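Local coordinates for protein Myo-inositol 2-dehydrogenase (PDB 3CEA) that probably oxidises myo-inositol at its 2-position, with NAD bound on a Rossmann fold as the hydride acceptor, at residues 64-69 / 73-78. Numbering follows the deposited sequence.
Sequences KDMIDT and DAIFIV. With NAD (nicotinamide-adenine-dinucleotide), chain E.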
loop_
_atom_site.group_PDB
_atom_site.type_symbol
_atom_site.label_atom_id
_atom_site.label_comp_id
_atom_site.label_asym_id
_atom_site.label_seq_id
_atom_site.Cartn_x
_atom_site.Cartn_y
_atom_site.Cartn_z
ATOM N N LYS A 64 33.703 31.408 -20.474
ATOM C CA LYS A 64 33.948 32.144 -21.714
ATOM C C LYS A 64 35.241 31.676 -22.377
ATOM O O LYS A 64 35.323 31.603 -23.604
ATOM C CB LYS A 64 33.983 33.652 -21.457
ATOM C CG LYS A 64 32.632 34.250 -21.080
ATOM C CD LYS A 64 32.742 35.734 -20.778
ATOM C CE LYS A 64 31.400 36.308 -20.358
ATOM N NZ LYS A 64 31.488 37.751 -20.005
ATOM N N ASP A 65 36.241 31.353 -21.559
ATOM C CA ASP A 65 37.487 30.767 -22.045
ATOM C C ASP A 65 37.233 29.429 -22.733
ATOM O O ASP A 65 37.798 29.159 -23.791
ATOM C CB ASP A 65 38.490 30.580 -20.900
ATOM C CG ASP A 65 39.235 31.860 -20.553
ATOM O OD1 ASP A 65 39.137 32.849 -21.312
ATOM O OD2 ASP A 65 39.931 31.872 -19.514
HETATM N N MSE A 66 36.375 28.607 -22.131
HETATM C CA MSE A 66 36.048 27.288 -22.673
HETATM C C MSE A 66 35.331 27.381 -24.019
HETATM O O MSE A 66 35.683 26.674 -24.963
HETATM C CB MSE A 66 35.209 26.488 -21.675
HETATM C CG MSE A 66 34.971 25.038 -22.085
HETATM SE SE MSE A 66 34.006 24.006 -20.749
HETATM C CE MSE A 66 32.300 24.916 -20.846
ATOM N N ILE A 67 34.336 28.262 -24.097
ATOM C CA ILE A 67 33.532 28.447 -25.308
ATOM C C ILE A 67 34.367 28.993 -26.476
ATOM O O ILE A 67 34.117 28.657 -27.637
ATOM C CB ILE A 67 32.283 29.336 -25.026
ATOM C CG1 ILE A 67 31.319 28.606 -24.080
ATOM C CG2 ILE A 67 31.563 29.715 -26.324
ATOM C CD1 ILE A 67 30.258 29.489 -23.436
ATOM N N ASP A 68 35.368 29.812 -26.157
ATOM C CA ASP A 68 36.221 30.437 -27.169
ATOM C C ASP A 68 37.453 29.606 -27.546
ATOM O O ASP A 68 38.228 30.005 -28.421
ATOM C CB ASP A 68 36.651 31.837 -26.714
ATOM C CG ASP A 68 35.475 32.788 -26.534
ATOM O OD1 ASP A 68 34.435 32.613 -27.211
ATOM O OD2 ASP A 68 35.599 33.719 -25.709
ATOM N N THR A 69 37.630 28.458 -26.894
ATOM C CA THR A 69 38.808 27.616 -27.127
ATOM C C THR A 69 38.447 26.218 -27.627
ATOM O O THR A 69 39.153 25.655 -28.463
ATOM C CB THR A 69 39.690 27.491 -25.858
ATOM O OG1 THR A 69 39.848 28.778 -25.249
ATOM C CG2 THR A 69 41.067 26.930 -26.197
ATOM N N ASP A 73 29.878 21.421 -30.434
ATOM C CA ASP A 73 28.596 21.637 -31.104
ATOM C C ASP A 73 27.519 22.062 -30.110
ATOM O O ASP A 73 26.589 22.788 -30.463
ATOM C CB ASP A 73 28.141 20.358 -31.817
ATOM C CG ASP A 73 29.165 19.837 -32.812
ATOM O OD1 ASP A 73 29.484 20.560 -33.783
ATOM O OD2 ASP A 73 29.642 18.695 -32.628
ATOM N N ALA A 74 27.649 21.596 -28.870
ATOM C CA ALA A 74 26.627 21.798 -27.850
ATOM C C ALA A 74 27.213 22.037 -26.460
ATOM O O ALA A 74 28.336 21.621 -26.161
ATOM C CB ALA A 74 25.666 20.612 -27.825
ATOM N N ILE A 75 26.433 22.707 -25.615
ATOM C CA ILE A 75 26.835 22.987 -24.241
ATOM C C ILE A 75 25.695 22.684 -23.263
ATOM O O ILE A 75 24.515 22.850 -23.592
ATOM C CB ILE A 75 27.357 24.446 -24.086
ATOM C CG1 ILE A 75 28.103 24.622 -22.757
ATOM C CG2 ILE A 75 26.223 25.467 -24.259
ATOM C CD1 ILE A 75 29.094 25.773 -22.749
ATOM N N PHE A 76 26.065 22.213 -22.074
ATOM C CA PHE A 76 25.114 21.943 -21.001
ATOM C C PHE A 76 25.377 22.879 -19.825
ATOM O O PHE A 76 26.433 22.817 -19.195
ATOM C CB PHE A 76 25.197 20.474 -20.565
ATOM C CG PHE A 76 24.793 19.501 -21.636
ATOM C CD1 PHE A 76 25.718 19.059 -22.580
ATOM C CD2 PHE A 76 23.485 19.032 -21.708
ATOM C CE1 PHE A 76 25.347 18.165 -23.577
ATOM C CE2 PHE A 76 23.102 18.135 -22.703
ATOM C CZ PHE A 76 24.038 17.700 -23.639
ATOM N N ILE A 77 24.419 23.758 -19.551
ATOM C CA ILE A 77 24.553 24.726 -18.465
ATOM C C ILE A 77 23.849 24.229 -17.196
ATOM O O ILE A 77 22.623 24.292 -17.074
ATOM C CB ILE A 77 24.066 26.144 -18.880
ATOM C CG1 ILE A 77 24.851 26.645 -20.096
ATOM C CG2 ILE A 77 24.201 27.130 -17.719
ATOM C CD1 ILE A 77 24.169 27.761 -20.873
ATOM N N VAL A 78 24.653 23.710 -16.271
ATOM C CA VAL A 78 24.181 23.269 -14.960
ATOM C C VAL A 78 24.879 24.100 -13.872
ATOM O O VAL A 78 25.238 23.592 -12.804
ATOM C CB VAL A 78 24.423 21.750 -14.734
ATOM C CG1 VAL A 78 23.435 21.203 -13.709
ATOM C CG2 VAL A 78 24.299 20.974 -16.043
HETATM P PA NAD E . 25.404 23.352 -7.201
HETATM O O1A NAD E . 25.400 22.047 -6.501
HETATM O O2A NAD E . 25.683 24.472 -6.274
HETATM O O5B NAD E . 26.469 23.300 -8.407
HETATM C C5B NAD E . 26.835 24.474 -9.103
HETATM C C4B NAD E . 28.089 24.211 -9.934
HETATM O O4B NAD E . 28.304 25.262 -10.860
HETATM C C3B NAD E . 29.338 24.115 -9.073
HETATM O O3B NAD E . 30.057 22.980 -9.488
HETATM C C2B NAD E . 30.121 25.378 -9.375
HETATM O O2B NAD E . 31.515 25.164 -9.375
HETATM C C1B NAD E . 29.621 25.771 -10.756
HETATM N N9A NAD E . 29.631 27.234 -10.944
HETATM C C8A NAD E . 29.059 28.178 -10.127
HETATM N N7A NAD E . 29.285 29.404 -10.651
HETATM C C5A NAD E . 29.999 29.257 -11.789
HETATM C C6A NAD E . 30.496 30.177 -12.705
HETATM N N6A NAD E . 30.079 31.438 -12.658
HETATM N N1A NAD E . 31.207 29.725 -13.804
HETATM C C2A NAD E . 31.422 28.368 -13.988
HETATM N N3A NAD E . 30.925 27.459 -13.072
HETATM C C4A NAD E . 30.225 27.896 -11.989
HETATM O O3 NAD E . 23.993 23.597 -7.939
HETATM P PN NAD E . 23.115 22.379 -8.526
HETATM O O1N NAD E . 24.015 21.400 -9.182
HETATM O O2N NAD E . 22.189 21.955 -7.457
HETATM O O5D NAD E . 22.198 23.065 -9.654
HETATM C C5D NAD E . 22.703 23.921 -10.652
HETATM C C4D NAD E . 21.532 24.355 -11.529
HETATM O O4D NAD E . 20.694 23.247 -11.806
HETATM C C3D NAD E . 20.679 25.418 -10.852
HETATM O O3D NAD E . 20.474 26.482 -11.752
HETATM C C2D NAD E . 19.370 24.718 -10.537
HETATM O O2D NAD E . 18.260 25.559 -10.737
HETATM C C1D NAD E . 19.343 23.533 -11.493
HETATM N N1N NAD E . 18.673 22.361 -10.895
HETATM C C2N NAD E . 17.673 21.740 -11.599
HETATM C C3N NAD E . 17.013 20.629 -11.064
HETATM C C7N NAD E . 16.041 19.836 -11.890
HETATM O O7N NAD E . 15.096 19.033 -11.223
HETATM N N7N NAD E . 16.087 19.903 -13.225
HETATM C C4N NAD E . 17.379 20.156 -9.805
HETATM C C5N NAD E . 18.395 20.793 -9.096
HETATM C C6N NAD E . 19.037 21.898 -9.654
#
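Ile75 meets Met66 and Ile67 through a single methyl, CD1, and the whole contact is apolar: no hydrogen bond joins 64-69 to 73-78, and only 93 Å² is buried between them. CD1 of Ile75 lies 3.8 Å from CE of Met66, a selenomethionine here, and is also within van der Waals range of Ile67, whose CG1 approaches it at 3.8 Å and whose CD1 at 4.0 Å. The two helix side chains arrive differently: Ile67 crosses Ile75 at about a right angle, Met66 at a slant. On the strand, Ile75 has CG1 anti to its backbone N (chi1 -165°) and an extended chi2, which carries the methyl out to the helix. Met66 is extended as far as SE and then bends at chi3 (67°), bringing its terminal methyl to Ile75. The backbones stay well apart, with 8.7 Å between the CA atoms of Ile67 and Ile75.

Hydrogen bonds lie within 64-69 instead, where Asp68 N reaches Lys64 O at 3.1 Å.

Val78, directly after strand 74-77, belongs to the NAD pocket; its O lies 3.3 Å from C5D of NAD.

The contact is one small part of the apolar layer between helix 63-67 and the parallel Rossmann sheet. That helix lies on the beta-alpha-beta crossover from strand 58-60 to strand 74-77, which passes strands 34-40 and 9-14 to reach the other half of the sheet. Met66 also touches Ala12 and Ile14 of strand 9-14 and Tyr60 of strand 58-60, while Ile75 touches Ile14 as well, and Ala91 of helix 84-93.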